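Lysine/ornithine decarboxylase (Selenomonas ruminantium, PDB 5GJN) decarboxylates both L-lysine and L-ornithine with similar efficiency, using pyridoxal 5'-phosphate as cofactor, and yields cadaverine and putrescine for polyamine synthesis. Local coordinates at residues A154-A159 against A197-D202; G181-S186 against F220-A225; Q280-L285 against I326-R331. One frame throughout, in Å; residues are numbered along the deposited sequence.

How the interactions relate
Interactions 1 and 2 belong to the TIM-type pyridoxal-binding barrel. Their segments alternate along the chain, and both use helix 188-206 or the loop leading into it, yet their centres lie about 26 Å apart. Interaction 3 belongs to the C-terminal β domain, about 29 Å between centres from interaction 2 and about 49 Å from interaction 1, on the far side of the chain's centre from the latter. Interactions 1 and 3 both touch the second subunit, barrel residues meeting its R277 and W282 its T150, consistent with the head-to-tail dimer of this family. None lies at an annotated site, but F220 of interaction 2 has its side chain about 4 Å from a bound magnesium ion.

Interaction 1. Residues A154-A159 against A197-D202; sequences APVEEA and ARRLFD
R199 and E157 form the polar part of this contact. NH2 of R199 reaches OE2 of E157 at 2.8 Å in a salt bridge whose hydrogen bond is weak, because the N-H...O angle is only 130°. The carboxylate oxygen sits at the edge of the guanidinium group, and the two planes are 27° apart. A water completes a second link, donating to E157 OE1 at 2.9 Å and accepting from R199 NE at 2.6 Å. Both carboxylate oxygens are thus tied to the arginine, one directly and one through solvent. The R199 chain runs extended to CD, and the bend there (chi3 87°) turns NH2 to E157 and NE to the water.

The apolar part centres on L200. Its CD1 is 4.1 Å from A159 CB and 4.2 Å from V156 CG1, so one methyl serves both partners. V156 CG1, anti to its own backbone N, also lies obliquely against R199 NH2 at 3.6 Å and joins the two parts.

The contact ties the turn after strand 154-155, where helix 159-168 begins, to helix 188-206 on the outside of the barrel. Inward, A159 packs on strand 132-138 and L200 on strand 172-177.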
loop_
_atom_site.group_PDB
_atom_site.type_symbol
_atom_site.label_atom_id
_atom_site.label_comp_id
_atom_site.label_asym_id
_atom_site.label_seq_id
_atom_site.Cartn_x
_atom_site.Cartn_y
_atom_site.Cartn_z
ATOM N N ALA A 154 -18.652 4.999 -20.541
ATOM C CA ALA A 154 -18.783 5.542 -21.863
ATOM C C ALA A 154 -19.838 6.616 -21.831
ATOM O O ALA A 154 -20.700 6.624 -20.970
ATOM C CB ALA A 154 -19.183 4.459 -22.829
ATOM N N PRO A 155 -19.756 7.528 -22.781
ATOM C CA PRO A 155 -20.791 8.523 -22.922
ATOM C C PRO A 155 -22.085 7.816 -23.173
ATOM O O PRO A 155 -22.135 6.823 -23.909
ATOM C CB PRO A 155 -20.334 9.329 -24.189
ATOM C CG PRO A 155 -18.831 9.270 -24.040
ATOM C CD PRO A 155 -18.635 7.802 -23.708
ATOM N N VAL A 156 -23.130 8.343 -22.553
ATOM C CA VAL A 156 -24.446 7.802 -22.640
ATOM C C VAL A 156 -24.792 7.556 -24.053
ATOM O O VAL A 156 -25.248 6.478 -24.406
ATOM C CB VAL A 156 -25.454 8.768 -21.997
ATOM C CG1 VAL A 156 -26.864 8.363 -22.370
ATOM C CG2 VAL A 156 -25.257 8.801 -20.521
ATOM N N GLU A 157 -24.547 8.551 -24.915
ATOM C CA GLU A 157 -24.953 8.409 -26.297
ATOM C C GLU A 157 -24.024 7.507 -27.165
ATOM O O GLU A 157 -24.317 7.235 -28.308
ATOM C CB GLU A 157 -25.229 9.790 -26.929
ATOM C CG GLU A 157 -26.364 10.632 -26.240
ATOM C CD GLU A 157 -27.678 9.849 -25.966
ATOM O OE1 GLU A 157 -28.121 9.004 -26.807
ATOM O OE2 GLU A 157 -28.277 10.062 -24.871
ATOM N N GLU A 158 -22.961 6.996 -26.573
ATOM C CA GLU A 158 -22.172 5.945 -27.193
ATOM C C GLU A 158 -22.560 4.513 -26.758
ATOM O O GLU A 158 -22.101 3.555 -27.339
ATOM C CB GLU A 158 -20.709 6.208 -26.884
ATOM C CG GLU A 158 -19.713 5.525 -27.787
ATOM C CD GLU A 158 -18.285 5.893 -27.447
ATOM O OE1 GLU A 158 -17.450 4.979 -27.377
ATOM O OE2 GLU A 158 -18.005 7.087 -27.251
ATOM N N ALA A 159 -23.417 4.388 -25.748
ATOM C CA ALA A 159 -23.651 3.123 -25.057
ATOM C C ALA A 159 -24.196 2.025 -25.913
ATOM O O ALA A 159 -23.658 0.913 -25.928
ATOM C CB ALA A 159 -24.491 3.324 -23.779
ATOM N N ALA A 197 -31.379 4.949 -18.139
ATOM C CA ALA A 197 -31.271 3.550 -18.465
ATOM C C ALA A 197 -32.542 3.083 -19.138
ATOM O O ALA A 197 -32.490 2.329 -20.073
ATOM C CB ALA A 197 -30.986 2.740 -17.219
ATOM N N ARG A 198 -33.681 3.551 -18.660
ATOM C CA ARG A 198 -34.959 3.160 -19.226
ATOM C C ARG A 198 -35.042 3.583 -20.680
ATOM O O ARG A 198 -35.501 2.831 -21.515
ATOM C CB ARG A 198 -36.108 3.773 -18.434
ATOM C CG ARG A 198 -37.488 3.421 -18.947
ATOM C CD ARG A 198 -37.824 1.970 -18.687
ATOM N NE ARG A 198 -37.580 1.142 -19.850
ATOM C CZ ARG A 198 -37.594 -0.178 -19.848
ATOM N NH1 ARG A 198 -37.830 -0.841 -18.736
ATOM N NH2 ARG A 198 -37.368 -0.832 -20.963
ATOM N N ARG A 199 -34.571 4.777 -20.986
ATOM C CA ARG A 199 -34.571 5.229 -22.360
ATOM C C ARG A 199 -33.674 4.379 -23.242
ATOM O O ARG A 199 -34.060 3.995 -24.323
ATOM C CB ARG A 199 -34.138 6.680 -22.444
ATOM C CG ARG A 199 -34.020 7.200 -23.860
ATOM C CD ARG A 199 -33.600 8.651 -23.871
ATOM N NE ARG A 199 -32.162 8.811 -23.826
ATOM C CZ ARG A 199 -31.521 9.411 -22.845
ATOM N NH1 ARG A 199 -32.184 9.892 -21.818
ATOM N NH2 ARG A 199 -30.216 9.526 -22.890
ATOM N N LEU A 200 -32.481 4.066 -22.762
ATOM C CA LEU A 200 -31.574 3.213 -23.572
ATOM C C LEU A 200 -32.103 1.793 -23.777
ATOM O O LEU A 200 -31.916 1.176 -24.816
ATOM C CB LEU A 200 -30.207 3.201 -22.908
ATOM C CG LEU A 200 -29.538 4.580 -22.735
ATOM C CD1 LEU A 200 -28.135 4.373 -22.187
ATOM C CD2 LEU A 200 -29.392 5.305 -24.045
ATOM N N PHE A 201 -32.714 1.217 -22.746
ATOM C CA PHE A 201 -33.346 -0.078 -22.882
ATOM C C PHE A 201 -34.433 -0.114 -23.997
ATOM O O PHE A 201 -34.446 -1.010 -24.821
ATOM C CB PHE A 201 -33.935 -0.555 -21.534
ATOM C CG PHE A 201 -32.991 -1.363 -20.692
ATOM C CD1 PHE A 201 -31.807 -0.850 -20.228
ATOM C CD2 PHE A 201 -33.396 -2.589 -20.236
ATOM C CE1 PHE A 201 -30.969 -1.586 -19.424
ATOM C CE2 PHE A 201 -32.585 -3.329 -19.409
ATOM C CZ PHE A 201 -31.384 -2.819 -18.977
ATOM N N ASP A 202 -35.268 0.917 -24.046
ATOM C CA ASP A 202 -36.278 1.075 -25.099
ATOM C C ASP A 202 -35.643 1.278 -26.489
ATOM O O ASP A 202 -35.986 0.545 -27.400
ATOM C CB ASP A 202 -37.158 2.280 -24.796
ATOM C CG ASP A 202 -38.036 2.041 -23.595
ATOM O OD1 ASP A 202 -38.058 0.899 -23.133
ATOM O OD2 ASP A 202 -38.643 3.007 -23.145
HETATM O O HOH W 1 -30.944 8.683 -26.126
#

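Interaction 2. Residues G181-S186 against F220-A225; sequences GSQSLS and FPVPDA
Q183 lays its amide against the backbone and side chain of V222, and the two side chains cross obliquely. OE1 accepts from V222 N at 3.2 Å. The N-H...O angle of 163° is nearly straight, but the donor stands 44° out of the carbonyl plane, with a C=O...N angle of 99°; the bond therefore approaches from above the amide and does not use a lone-pair direction. Chi1 of Q183 lies far from any staggered position, and the bend at chi2 brings the amide over V222. NE2 is modelled only 3.0 Å from V222 CG1, a clash that makes the detailed placing of the amide doubtful.

P221 meets the next residues of the loop, S184 and L185. L185 CD1 approaches P221 CG at 3.9 Å, while S184 O lies 3.1 Å from the same CG. The backbones nearly touch here, with CA of Q183 and CA of P221 3.7 Å apart. S184 OG accepts from S186 N at 3.2 Å, an ST turn that shapes the loop carrying L185.

The loops follow strands 172-177 and 213-215 at the C-terminal ends of the barrel strands, and the glycines just before F220 probably form the cofactor-phosphate loop, as in relatives. Chemically, one out-of-plane hydrogen bond to the glutamine side-chain carbonyl and proline packing join the loops, consistent with an association held by close fit more than by polar pairing.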
loop_
_atom_site.group_PDB
_atom_site.type_symbol
_atom_site.label_atom_id
_atom_site.label_comp_id
_atom_site.label_asym_id
_atom_site.label_seq_id
_atom_site.Cartn_x
_atom_site.Cartn_y
_atom_site.Cartn_z
ATOM N N GLY A 181 -23.176 6.557 -6.726
ATOM C CA GLY A 181 -23.216 6.641 -5.290
ATOM C C GLY A 181 -22.206 7.630 -4.780
ATOM O O GLY A 181 -21.029 7.536 -5.074
ATOM N N SER A 182 -22.690 8.590 -4.011
ATOM C CA SER A 182 -21.852 9.613 -3.420
ATOM C C SER A 182 -21.753 9.407 -1.925
ATOM O O SER A 182 -20.960 10.050 -1.252
ATOM C CB SER A 182 -22.429 10.997 -3.709
ATOM O OG SER A 182 -23.633 11.208 -2.996
ATOM N N GLN A 183 -22.547 8.479 -1.414
ATOM C CA GLN A 183 -22.651 8.306 0.010
ATOM C C GLN A 183 -23.472 9.472 0.583
ATOM O O GLN A 183 -23.398 9.818 1.747
ATOM C CB GLN A 183 -21.246 8.099 0.605
ATOM C CG GLN A 183 -20.857 8.916 1.813
ATOM C CD GLN A 183 -21.028 8.148 3.100
ATOM O OE1 GLN A 183 -21.887 8.458 3.915
ATOM N NE2 GLN A 183 -20.206 7.140 3.290
ATOM N N SER A 184 -24.297 10.052 -0.280
ATOM C CA SER A 184 -25.338 10.993 0.126
ATOM C C SER A 184 -26.690 10.286 0.238
ATOM O O SER A 184 -26.903 9.280 -0.418
ATOM C CB SER A 184 -25.456 12.115 -0.884
ATOM O OG SER A 184 -26.662 12.821 -0.703
ATOM N N LEU A 185 -27.575 10.797 1.091
ATOM C CA LEU A 185 -28.933 10.255 1.266
ATOM C C LEU A 185 -29.880 10.505 0.098
ATOM O O LEU A 185 -30.918 9.888 -0.001
ATOM C CB LEU A 185 -29.582 10.742 2.558
ATOM C CG LEU A 185 -29.061 10.102 3.836
ATOM C CD1 LEU A 185 -29.255 8.601 3.813
ATOM C CD2 LEU A 185 -27.594 10.451 4.002
ATOM N N SER A 186 -29.537 11.464 -0.743
ATOM C CA SER A 186 -30.314 11.780 -1.929
ATOM C C SER A 186 -30.518 10.535 -2.780
ATOM O O SER A 186 -29.560 9.864 -3.083
ATOM C CB SER A 186 -29.599 12.835 -2.797
ATOM O OG SER A 186 -30.146 12.900 -4.125
ATOM N N PHE A 220 -23.269 3.590 -1.335
ATOM C CA PHE A 220 -24.333 3.974 -0.433
ATOM C C PHE A 220 -23.822 4.729 0.781
ATOM O O PHE A 220 -22.682 4.589 1.174
ATOM C CB PHE A 220 -25.123 2.748 0.015
ATOM C CG PHE A 220 -25.827 2.050 -1.100
ATOM C CD1 PHE A 220 -27.103 2.416 -1.457
ATOM C CD2 PHE A 220 -25.204 1.043 -1.803
ATOM C CE1 PHE A 220 -27.753 1.788 -2.486
ATOM C CE2 PHE A 220 -25.845 0.411 -2.837
ATOM C CZ PHE A 220 -27.119 0.787 -3.181
ATOM N N PRO A 221 -24.681 5.509 1.412
ATOM C CA PRO A 221 -24.303 6.213 2.636
ATOM C C PRO A 221 -23.967 5.215 3.728
ATOM O O PRO A 221 -24.557 4.165 3.747
ATOM C CB PRO A 221 -25.575 6.956 3.004
ATOM C CG PRO A 221 -26.290 7.138 1.725
ATOM C CD PRO A 221 -26.006 5.913 0.930
ATOM N N VAL A 222 -23.007 5.508 4.593
ATOM C CA VAL A 222 -22.666 4.576 5.675
ATOM C C VAL A 222 -23.672 4.563 6.842
ATOM O O VAL A 222 -24.102 5.606 7.316
ATOM C CB VAL A 222 -21.193 4.719 6.130
ATOM C CG1 VAL A 222 -20.720 6.150 6.027
ATOM C CG2 VAL A 222 -20.937 4.135 7.511
ATOM N N PRO A 223 -24.006 3.372 7.335
ATOM C CA PRO A 223 -25.025 3.197 8.385
ATOM C C PRO A 223 -24.685 3.809 9.749
ATOM O O PRO A 223 -23.534 3.776 10.158
ATOM C CB PRO A 223 -25.146 1.677 8.512
ATOM C CG PRO A 223 -24.202 1.077 7.524
ATOM C CD PRO A 223 -23.825 2.146 6.551
ATOM N N ASP A 224 -25.698 4.340 10.437
ATOM C CA ASP A 224 -25.527 5.161 11.617
ATOM C C ASP A 224 -24.808 4.462 12.745
ATOM O O ASP A 224 -25.058 3.309 13.032
ATOM C CB ASP A 224 -26.887 5.618 12.117
ATOM C CG ASP A 224 -26.864 7.017 12.636
ATOM O OD1 ASP A 224 -25.969 7.326 13.441
ATOM O OD2 ASP A 224 -27.723 7.814 12.232
ATOM N N ALA A 225 -23.950 5.208 13.423
ATOM C CA ALA A 225 -23.127 4.656 14.474
ATOM C C ALA A 225 -24.050 4.103 15.530
ATOM O O ALA A 225 -23.785 3.060 16.127
ATOM C CB ALA A 225 -22.243 5.737 15.063
#

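Interaction 3. Residues Q280-L285 against I326-R331; sequences QPWYIL and IDVLYR
In the mixed sheet of the C-terminal β domain, W282 meets V328, and L285 meets L329, across an intervening strand. W282 CH2 lies 3.9 Å from V328 CG2, with the two side chains at about a right angle and the methyl oblique to the indole. CH2, at the far end of the six-membered ring, makes this contact. L285 and L329 come together through single methyls, CD1 to CD1 at 4.1 Å.

Strand 314-319 explains the spacing. It pairs in parallel with 282-285 and antiparallel with 328-335, so the two segments are next-but-one neighbours, and their nearest CA atoms, W282 to R331 and L285 to L329, are 9.0 and 9.3 Å apart. No hydrogen bond joins them directly. A classic β bulge sets L329 and Y330 opposite F318 of the middle strand.

R331 folds back within its own segment: V328 CG1 lies 3.5 Å above one face of the guanidinium, offset toward the rim. NH1 of R331 lies 4.3 Å from W282 CZ2, obliquely to the indole. L285 also packs on V344 of strand 343-346, while W282 reaches T150 of the second subunit.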
loop_
_atom_site.group_PDB
_atom_site.type_symbol
_atom_site.label_atom_id
_atom_site.label_comp_id
_atom_site.label_asym_id
_atom_site.label_seq_id
_atom_site.Cartn_x
_atom_site.Cartn_y
_atom_site.Cartn_z
ATOM N N GLN A 280 2.324 18.817 23.088
ATOM C CA GLN A 280 1.429 17.774 22.652
ATOM C C GLN A 280 2.117 16.424 22.763
ATOM O O GLN A 280 3.140 16.190 22.129
ATOM C CB GLN A 280 1.047 18.033 21.204
ATOM C CG GLN A 280 0.008 17.093 20.644
ATOM C CD GLN A 280 -0.788 17.733 19.540
ATOM O OE1 GLN A 280 -1.097 18.914 19.598
ATOM N NE2 GLN A 280 -1.121 16.960 18.528
ATOM N N PRO A 281 1.584 15.534 23.576
ATOM C CA PRO A 281 2.161 14.197 23.680
ATOM C C PRO A 281 1.956 13.434 22.374
ATOM O O PRO A 281 0.997 13.690 21.670
ATOM C CB PRO A 281 1.361 13.546 24.808
ATOM C CG PRO A 281 0.484 14.606 25.361
ATOM C CD PRO A 281 0.319 15.636 24.306
ATOM N N TRP A 282 2.874 12.523 22.077
ATOM C CA TRP A 282 2.806 11.667 20.907
ATOM C C TRP A 282 2.697 10.233 21.361
ATOM O O TRP A 282 3.403 9.808 22.253
ATOM C CB TRP A 282 4.073 11.789 20.085
ATOM C CG TRP A 282 4.059 12.828 19.068
ATOM C CD1 TRP A 282 3.915 14.155 19.267
ATOM C CD2 TRP A 282 4.237 12.648 17.669
ATOM N NE1 TRP A 282 3.975 14.821 18.078
ATOM C CE2 TRP A 282 4.178 13.914 17.076
ATOM C CE3 TRP A 282 4.433 11.535 16.854
ATOM C CZ2 TRP A 282 4.307 14.101 15.712
ATOM C CZ3 TRP A 282 4.563 11.725 15.503
ATOM C CH2 TRP A 282 4.497 12.994 14.944
ATOM N N TYR A 283 1.801 9.491 20.741
ATOM C CA TYR A 283 1.691 8.073 21.003
ATOM C C TYR A 283 2.008 7.303 19.738
ATOM O O TYR A 283 1.458 7.590 18.694
ATOM C CB TYR A 283 0.296 7.740 21.505
ATOM C CG TYR A 283 -0.055 8.498 22.751
ATOM C CD1 TYR A 283 0.516 8.169 23.963
ATOM C CD2 TYR A 283 -0.927 9.565 22.713
ATOM C CE1 TYR A 283 0.209 8.866 25.108
ATOM C CE2 TYR A 283 -1.239 10.271 23.855
ATOM C CZ TYR A 283 -0.665 9.917 25.048
ATOM O OH TYR A 283 -0.965 10.610 26.183
ATOM N N ILE A 284 2.888 6.320 19.838
ATOM C CA ILE A 284 3.188 5.476 18.702
ATOM C C ILE A 284 2.400 4.195 18.827
ATOM O O ILE A 284 2.546 3.474 19.785
ATOM C CB ILE A 284 4.676 5.103 18.631
ATOM C CG1 ILE A 284 5.552 6.339 18.736
ATOM C CG2 ILE A 284 4.975 4.349 17.347
ATOM C CD1 ILE A 284 5.125 7.455 17.834
ATOM N N LEU A 285 1.572 3.934 17.830
ATOM C CA LEU A 285 0.757 2.760 17.742
ATOM C C LEU A 285 1.507 1.704 16.913
ATOM O O LEU A 285 2.425 2.041 16.119
ATOM C CB LEU A 285 -0.551 3.127 17.074
ATOM C CG LEU A 285 -1.381 4.183 17.823
ATOM C CD1 LEU A 285 -2.746 4.375 17.218
ATOM C CD2 LEU A 285 -1.554 3.810 19.290
ATOM N N ILE A 326 5.820 10.384 7.354
ATOM C CA ILE A 326 4.451 10.503 6.880
ATOM C C ILE A 326 3.449 9.678 7.680
ATOM O O ILE A 326 2.261 9.823 7.517
ATOM C CB ILE A 326 4.356 10.137 5.388
ATOM C CG1 ILE A 326 3.106 10.739 4.770
ATOM C CG2 ILE A 326 4.373 8.635 5.187
ATOM C CD1 ILE A 326 2.869 10.301 3.347
ATOM N N ASP A 327 3.956 8.807 8.535
ATOM C CA ASP A 327 3.123 7.896 9.298
ATOM C C ASP A 327 2.563 8.620 10.520
ATOM O O ASP A 327 2.910 8.315 11.647
ATOM C CB ASP A 327 3.971 6.709 9.745
ATOM C CG ASP A 327 3.154 5.456 10.041
ATOM O OD1 ASP A 327 1.919 5.506 10.041
ATOM O OD2 ASP A 327 3.778 4.416 10.265
ATOM N N VAL A 328 1.694 9.585 10.261
ATOM C CA VAL A 328 0.994 10.309 11.309
ATOM C C VAL A 328 -0.491 10.127 11.092
ATOM O O VAL A 328 -0.976 10.353 10.005
ATOM C CB VAL A 328 1.340 11.804 11.301
ATOM C CG1 VAL A 328 0.557 12.537 12.373
ATOM C CG2 VAL A 328 2.824 11.992 11.522
ATOM N N LEU A 329 -1.190 9.691 12.131
ATOM C CA LEU A 329 -2.579 9.262 12.022
ATOM C C LEU A 329 -3.647 10.277 12.437
ATOM O O LEU A 329 -4.635 10.470 11.756
ATOM C CB LEU A 329 -2.754 7.988 12.834
ATOM C CG LEU A 329 -1.676 6.968 12.527
ATOM C CD1 LEU A 329 -1.794 5.752 13.423
ATOM C CD2 LEU A 329 -1.746 6.590 11.063
ATOM N N TYR A 330 -3.418 10.905 13.574
ATOM C CA TYR A 330 -4.337 11.881 14.193
ATOM C C TYR A 330 -3.433 12.927 14.824
ATOM O O TYR A 330 -2.372 12.572 15.417
ATOM C CB TYR A 330 -5.208 11.249 15.299
ATOM C CG TYR A 330 -6.051 10.064 14.893
ATOM C CD1 TYR A 330 -5.531 8.759 14.934
ATOM C CD2 TYR A 330 -7.403 10.233 14.480
ATOM C CE1 TYR A 330 -6.311 7.652 14.586
ATOM C CE2 TYR A 330 -8.180 9.127 14.131
ATOM C CZ TYR A 330 -7.633 7.840 14.172
ATOM O OH TYR A 330 -8.371 6.733 13.802
ATOM N N ARG A 331 -3.816 14.200 14.655
ATOM C CA ARG A 331 -3.151 15.372 15.274
ATOM C C ARG A 331 -4.195 16.128 16.112
ATOM O O ARG A 331 -5.357 16.136 15.755
ATOM C CB ARG A 331 -2.648 16.318 14.188
ATOM C CG ARG A 331 -1.335 15.906 13.552
ATOM C CD ARG A 331 -0.896 16.887 12.483
ATOM N NE ARG A 331 0.097 16.270 11.592
ATOM C CZ ARG A 331 1.398 16.093 11.869
ATOM N NH1 ARG A 331 1.940 16.498 13.030
ATOM N NH2 ARG A 331 2.176 15.475 10.978
#